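Local coordinates for protein K7 (Vaccinia virus WR, PDB 3JRV) that binds the host RNA helicase DDX3 and the signalling proteins TRAF6 and IRAK2, blunting IRF3 and NF-kappa-B activation during infection, at residues Arg52-Leu57 with Phe143-Leu148; Val92-Leu98 with Leu131-Asn136. One frame throughout, in Å; residues are numbered along the deposited sequence.

Interaction 1. Residues Arg52-Leu57 with Phe143-Leu148; sequences RLYKEL and FLEKKL
Leu-53 and Glu-56 of the short helix 52-58 pack against Leu-144, Lys-147 and Leu-148 in a mostly apolar helix-helix contact, made near the C-terminal end of helix 134-148. The axes of the two segments pass 10.7 Å apart with their directions 120° apart, and 390 Å² is buried. Glu-56 is a knob in the hole formed by Phe-143, Leu-144, Lys-147 and Leu-148, but it fills that hole mainly with its methylenes: CB meets Leu-144 CD2 at 3.9 Å and CG meets Leu-148 CD2 at 3.8 Å. A bend at chi2 (-41°) turns the carboxylate across the Lys-147 chain, where Glu-56 OE1 lies 3.7 Å from Lys-147 CG. The charged end of Lys-147 runs on past it, and the carboxylate instead forms its salt bridge through OE2 with Lys-59. On the inner side, the methyl CD1 of Leu-53 touches both Leu-148 CD1 (3.8 Å) and Leu-144 CD1 (3.9 Å), the side chains crossing at about a right angle; Leu-29 of helix 26-42 also packs on Leu-53. Arg-52 closes the solvent edge. Its chain bends at chi3 (72°), setting one guanidinium face over Leu-148 CD2, 4.2 Å from the plane. Water 1 joins Arg-52 NH1 to Lys-147 O (3.0 Å from the water), so the polar link at this rim is indirect. Short helix 52-58 packed on the C-terminal helix is part of the all-helical Bcl-2-like fold of this poxvirus family.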
loop_
_atom_site.group_PDB
_atom_site.type_symbol
_atom_site.label_atom_id
_atom_site.label_comp_id
_atom_site.label_asym_id
_atom_site.label_seq_id
_atom_site.Cartn_x
_atom_site.Cartn_y
_atom_site.Cartn_z
ATOM N N ARG A 52 -6.640 1.933 13.823
ATOM C CA ARG A 52 -6.408 3.320 13.394
ATOM C C ARG A 52 -5.234 3.444 12.436
ATOM O O ARG A 52 -5.223 4.363 11.623
ATOM C CB ARG A 52 -6.263 4.291 14.596
ATOM C CG ARG A 52 -7.555 4.425 15.430
ATOM C CD ARG A 52 -7.414 5.428 16.598
ATOM N NE ARG A 52 -7.379 6.787 16.048
ATOM C CZ ARG A 52 -6.591 7.783 16.465
ATOM N NH1 ARG A 52 -5.745 7.612 17.468
ATOM N NH2 ARG A 52 -6.641 8.967 15.865
ATOM N N LEU A 53 -4.225 2.566 12.552
ATOM C CA LEU A 53 -3.047 2.634 11.684
ATOM C C LEU A 53 -3.432 2.338 10.223
ATOM O O LEU A 53 -3.162 3.131 9.308
ATOM C CB LEU A 53 -1.970 1.678 12.188
ATOM C CG LEU A 53 -0.690 1.547 11.359
ATOM C CD1 LEU A 53 -0.025 2.924 11.190
ATOM C CD2 LEU A 53 0.224 0.506 12.012
ATOM N N TYR A 54 -4.087 1.204 10.004
ATOM C CA TYR A 54 -4.612 0.894 8.654
ATOM C C TYR A 54 -5.569 1.963 8.166
ATOM O O TYR A 54 -5.506 2.343 6.999
ATOM C CB TYR A 54 -5.316 -0.465 8.651
ATOM C CG TYR A 54 -4.428 -1.622 8.289
ATOM C CD1 TYR A 54 -3.095 -1.685 8.671
ATOM C CD2 TYR A 54 -4.986 -2.755 7.677
ATOM C CE1 TYR A 54 -2.307 -2.831 8.428
ATOM C CE2 TYR A 54 -4.206 -3.855 7.379
ATOM C CZ TYR A 54 -2.873 -3.894 7.717
ATOM O OH TYR A 54 -2.206 -5.062 7.461
ATOM N N LYS A 55 -6.458 2.456 9.021
ATOM C CA LYS A 55 -7.400 3.529 8.603
ATOM C C LYS A 55 -6.610 4.756 8.120
ATOM O O LYS A 55 -6.991 5.381 7.130
ATOM C CB LYS A 55 -8.379 3.871 9.737
ATOM C CG LYS A 55 -9.460 2.783 9.863
ATOM C CD LYS A 55 -10.420 3.082 10.987
ATOM C CE LYS A 55 -11.419 1.950 11.134
ATOM N NZ LYS A 55 -11.928 1.982 12.523
ATOM N N GLU A 56 -5.514 5.111 8.817
ATOM C CA GLU A 56 -4.706 6.239 8.349
ATOM C C GLU A 56 -4.123 5.980 6.971
ATOM O O GLU A 56 -4.130 6.880 6.111
ATOM C CB GLU A 56 -3.546 6.547 9.304
ATOM C CG GLU A 56 -3.826 7.526 10.417
ATOM C CD GLU A 56 -4.674 8.751 10.069
ATOM O OE1 GLU A 56 -4.368 9.641 9.215
ATOM O OE2 GLU A 56 -5.621 8.905 10.831
ATOM N N LEU A 57 -3.613 4.763 6.745
ATOM C CA LEU A 57 -3.067 4.409 5.417
ATOM C C LEU A 57 -4.169 4.463 4.369
ATOM O O LEU A 57 -3.897 4.902 3.227
ATOM C CB LEU A 57 -2.387 3.020 5.417
ATOM C CG LEU A 57 -1.201 2.955 6.416
ATOM C CD1 LEU A 57 -0.662 1.499 6.388
ATOM C CD2 LEU A 57 -0.129 3.910 5.966
ATOM N N PHE A 143 4.693 11.331 10.101
ATOM C CA PHE A 143 3.322 11.679 9.795
ATOM C C PHE A 143 2.350 10.802 10.602
ATOM O O PHE A 143 1.376 11.299 11.170
ATOM C CB PHE A 143 3.062 11.543 8.292
ATOM C CG PHE A 143 1.631 11.741 7.929
ATOM C CD1 PHE A 143 1.113 13.022 7.678
ATOM C CD2 PHE A 143 0.791 10.632 7.798
ATOM C CE1 PHE A 143 -0.236 13.212 7.327
ATOM C CE2 PHE A 143 -0.581 10.817 7.445
ATOM C CZ PHE A 143 -1.088 12.104 7.228
ATOM N N LEU A 144 2.593 9.485 10.574
ATOM C CA LEU A 144 1.694 8.587 11.273
ATOM C C LEU A 144 1.724 8.840 12.785
ATOM O O LEU A 144 0.665 8.851 13.409
ATOM C CB LEU A 144 2.051 7.131 10.978
ATOM C CG LEU A 144 1.842 6.740 9.508
ATOM C CD1 LEU A 144 2.436 5.330 9.297
ATOM C CD2 LEU A 144 0.344 6.749 9.183
ATOM N N GLU A 145 2.909 9.074 13.368
ATOM C CA GLU A 145 2.968 9.367 14.814
ATOM C C GLU A 145 2.184 10.624 15.159
ATOM O O GLU A 145 1.429 10.681 16.126
ATOM C CB GLU A 145 4.435 9.452 15.276
ATOM C CG GLU A 145 5.123 8.056 15.234
ATOM C CD GLU A 145 6.614 8.066 15.492
ATOM O OE1 GLU A 145 7.311 9.045 15.133
ATOM O OE2 GLU A 145 7.109 7.015 15.955
ATOM N N LYS A 146 2.315 11.648 14.322
ATOM C CA LYS A 146 1.575 12.862 14.581
ATOM C C LYS A 146 0.041 12.655 14.522
ATOM O O LYS A 146 -0.690 13.118 15.380
ATOM C CB LYS A 146 2.070 13.966 13.637
ATOM C CG LYS A 146 1.051 15.085 13.433
ATOM C CD LYS A 146 1.400 15.973 12.248
ATOM C CE LYS A 146 1.370 15.201 10.911
ATOM N NZ LYS A 146 2.307 15.839 9.910
ATOM N N LYS A 147 -0.423 11.816 13.600
ATOM C CA LYS A 147 -1.856 11.555 13.487
ATOM C C LYS A 147 -2.334 10.651 14.615
ATOM O O LYS A 147 -3.481 10.763 15.035
ATOM C CB LYS A 147 -2.186 10.908 12.124
ATOM C CG LYS A 147 -1.952 11.875 10.957
ATOM C CD LYS A 147 -3.055 12.933 10.917
ATOM C CE LYS A 147 -3.006 13.756 9.646
ATOM N NZ LYS A 147 -2.159 14.956 9.885
ATOM N N LEU A 148 -1.483 9.735 15.063
ATOM C CA LEU A 148 -1.941 8.633 15.946
ATOM C C LEU A 148 -1.531 8.807 17.413
ATOM O O LEU A 148 -2.004 8.051 18.295
ATOM C CB LEU A 148 -1.409 7.302 15.417
ATOM C CG LEU A 148 -1.812 6.914 13.997
ATOM C CD1 LEU A 148 -1.072 5.647 13.594
ATOM C CD2 LEU A 148 -3.346 6.656 14.072
HETATM O O HOH W 1 -4.646 10.550 17.758
HETATM O O HOH W 2 -4.559 8.690 20.174
#

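Interaction 2. Residues Val92-Leu98 with Leu131-Asn136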
loop_
_atom_site.group_PDB
_atom_site.type_symbol
_atom_site.label_atom_id
_atom_site.label_comp_id
_atom_site.label_asym_id
_atom_site.label_seq_id
_atom_site.Cartn_x
_atom_site.Cartn_y
_atom_site.Cartn_z
ATOM N N VAL A 92 10.367 9.081 -6.401
ATOM C CA VAL A 92 9.380 9.562 -5.428
ATOM C C VAL A 92 10.124 10.098 -4.207
ATOM O O VAL A 92 10.764 9.343 -3.462
ATOM C CB VAL A 92 8.413 8.409 -4.986
ATOM C CG1 VAL A 92 7.503 8.905 -3.872
ATOM C CG2 VAL A 92 7.543 7.979 -6.174
ATOM N N HIS A 93 10.094 11.419 -4.056
ATOM C CA HIS A 93 10.959 12.082 -3.083
ATOM C C HIS A 93 10.314 13.172 -2.233
ATOM O O HIS A 93 11.020 14.049 -1.716
ATOM C CB HIS A 93 12.188 12.642 -3.804
ATOM C CG HIS A 93 13.035 11.581 -4.432
ATOM N ND1 HIS A 93 13.601 10.548 -3.706
ATOM C CD2 HIS A 93 13.421 11.399 -5.717
ATOM C CE1 HIS A 93 14.237 9.736 -4.534
ATOM N NE2 HIS A 93 14.147 10.233 -5.756
ATOM N N ASP A 94 8.994 13.166 -2.084
ATOM C CA ASP A 94 8.361 14.148 -1.220
ATOM C C ASP A 94 7.109 13.534 -0.622
ATOM O O ASP A 94 6.617 12.487 -1.126
ATOM C CB ASP A 94 7.997 15.413 -2.010
ATOM C CG ASP A 94 6.923 15.146 -3.091
ATOM O OD1 ASP A 94 7.268 14.770 -4.246
ATOM O OD2 ASP A 94 5.730 15.301 -2.791
ATOM N N GLN A 95 6.604 14.149 0.442
ATOM C CA GLN A 95 5.519 13.532 1.202
ATOM C C GLN A 95 4.275 13.283 0.325
ATOM O O GLN A 95 3.664 12.213 0.390
ATOM C CB GLN A 95 5.150 14.402 2.426
ATOM C CG GLN A 95 4.033 13.850 3.254
ATOM C CD GLN A 95 3.888 14.586 4.543
ATOM O OE1 GLN A 95 4.876 14.766 5.277
ATOM N NE2 GLN A 95 2.676 15.021 4.839
ATOM N N GLU A 96 3.842 14.275 -0.442
ATOM C CA GLU A 96 2.580 14.110 -1.161
ATOM C C GLU A 96 2.724 13.002 -2.210
ATOM O O GLU A 96 1.820 12.152 -2.345
ATOM C CB GLU A 96 2.098 15.387 -1.861
ATOM C CG GLU A 96 0.653 15.248 -2.401
ATOM C CD GLU A 96 0.092 16.550 -3.054
ATOM O OE1 GLU A 96 0.904 17.465 -3.352
ATOM O OE2 GLU A 96 -1.150 16.647 -3.295
ATOM N N SER A 97 3.840 13.012 -2.930
ATOM C CA SER A 97 4.103 11.995 -3.950
ATOM C C SER A 97 4.198 10.606 -3.303
ATOM O O SER A 97 3.679 9.615 -3.841
ATOM C CB SER A 97 5.390 12.316 -4.731
ATOM O OG SER A 97 5.490 11.418 -5.806
ATOM N N LEU A 98 4.831 10.533 -2.130
ATOM C CA LEU A 98 4.989 9.250 -1.453
ATOM C C LEU A 98 3.591 8.711 -1.086
ATOM O O LEU A 98 3.294 7.505 -1.301
ATOM C CB LEU A 98 5.866 9.441 -0.203
ATOM C CG LEU A 98 5.951 8.215 0.741
ATOM C CD1 LEU A 98 6.614 7.044 -0.024
ATOM C CD2 LEU A 98 6.790 8.619 1.974
ATOM N N LEU A 131 11.115 2.580 -3.166
ATOM C CA LEU A 131 10.147 3.564 -2.712
ATOM C C LEU A 131 10.508 4.028 -1.311
ATOM O O LEU A 131 10.516 5.256 -1.022
ATOM C CB LEU A 131 8.742 2.945 -2.691
ATOM C CG LEU A 131 7.605 3.900 -2.301
ATOM C CD1 LEU A 131 7.507 5.121 -3.238
ATOM C CD2 LEU A 131 6.269 3.182 -2.260
HETATM N N MSE A 132 10.808 3.065 -0.442
HETATM C CA MSE A 132 10.944 3.364 0.985
HETATM C C MSE A 132 12.420 3.599 1.296
HETATM O O MSE A 132 13.048 2.855 2.050
HETATM C CB MSE A 132 10.368 2.219 1.843
HETATM C CG MSE A 132 8.829 2.031 1.679
HETATM SE SE MSE A 132 7.613 3.616 1.642
HETATM C CE MSE A 132 8.066 4.354 3.370
ATOM N N THR A 133 12.963 4.681 0.741
ATOM C CA THR A 133 14.290 5.183 1.146
ATOM C C THR A 133 14.230 5.572 2.618
ATOM O O THR A 133 13.140 5.802 3.168
ATOM C CB THR A 133 14.636 6.480 0.375
ATOM O OG1 THR A 133 13.608 7.463 0.590
ATOM C CG2 THR A 133 14.709 6.217 -1.116
ATOM N N ASP A 134 15.391 5.816 3.227
ATOM C CA ASP A 134 15.374 6.261 4.636
ATOM C C ASP A 134 14.583 7.563 4.818
ATOM O O ASP A 134 13.827 7.714 5.777
ATOM C CB ASP A 134 16.809 6.397 5.167
ATOM C CG ASP A 134 17.432 5.061 5.545
ATOM O OD1 ASP A 134 16.674 4.137 5.901
ATOM O OD2 ASP A 134 18.683 4.930 5.477
ATOM N N ASP A 135 14.665 8.480 3.856
ATOM C CA ASP A 135 13.911 9.725 4.010
ATOM C C ASP A 135 12.418 9.487 3.933
ATOM O O ASP A 135 11.638 10.075 4.702
ATOM C CB ASP A 135 14.346 10.785 2.984
ATOM C CG ASP A 135 13.803 12.188 3.294
ATOM O OD1 ASP A 135 13.932 12.712 4.436
ATOM O OD2 ASP A 135 13.243 12.795 2.354
ATOM N N ASN A 136 12.015 8.608 3.016
ATOM C CA ASN A 136 10.596 8.343 2.891
ATOM C C ASN A 136 10.051 7.603 4.114
ATOM O O ASN A 136 8.932 7.823 4.539
ATOM C CB ASN A 136 10.285 7.594 1.584
ATOM C CG ASN A 136 10.312 8.540 0.390
ATOM O OD1 ASN A 136 10.158 9.761 0.567
ATOM N ND2 ASN A 136 10.472 8.007 -0.811
HETATM O O HOH W 3 13.436 14.182 -0.479
#
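Asn-136 and Leu-98 form the close-packed part of this contact, where the turn leading into helix 95-114 meets the start of helix 134-148. The side-chain amide of Asn-136 bridges two backbone carbonyls. Its ND2 donates to Val-92 O across the contact (3.0 Å, N-H...O angle 164°) and to Leu-131 O within its own segment (2.8 Å, 170°). Both acceptors lie close to the amide plane, which fixes the rotation of the group, although ND2 itself stands 40° out of the Val-92 carbonyl plane. Leu-98 slides past Asn-136 in the opposite direction, its CD2 reaching Asn-136 CB at 3.7 Å, while Leu-98 CD1 touches Leu-131 CD1 and the selenium of Met-132, each at 3.9 Å. Leu-131 CD1 also rests on Val-92 CB at 3.8 Å. Each helix start carries its own N-cap in this Bcl-2-like helical bundle: Asp-94 OD2 accepts from Ser-97 N, and Thr-133 OG1 from Asn-136 N. Met-132 centres an inverse gamma turn between helix 128-131 and the Thr-133 cap. The outer side is looser: the CB of His-93 points away from the other segment, and water 3 spans from His-93 O (2.7 Å) to Asp-135 OD2 (3.2 Å).

Overall arrangement
Interactions 1 and 2 have centres 16 Å apart and use the two ends of one helix, 134-148: residues 134-136 at its start in interaction 2, residues 143-148 at its finish in interaction 1. Along the chain the pairing of 92-98 with 131-136 is nested inside the loop closed by 52-57 with 143-148. The two meet directly where Phe-143 CD1 packs 3.8 Å from Gln-95 NE2, and Phe-143 also meets Phe-99 of helix 95-114. The last helix is thus joined at one end to helix 52-58 and at the other to the start of helix 95-114, tying early and late parts of this all-helical Bcl-2-like chain into one compact body.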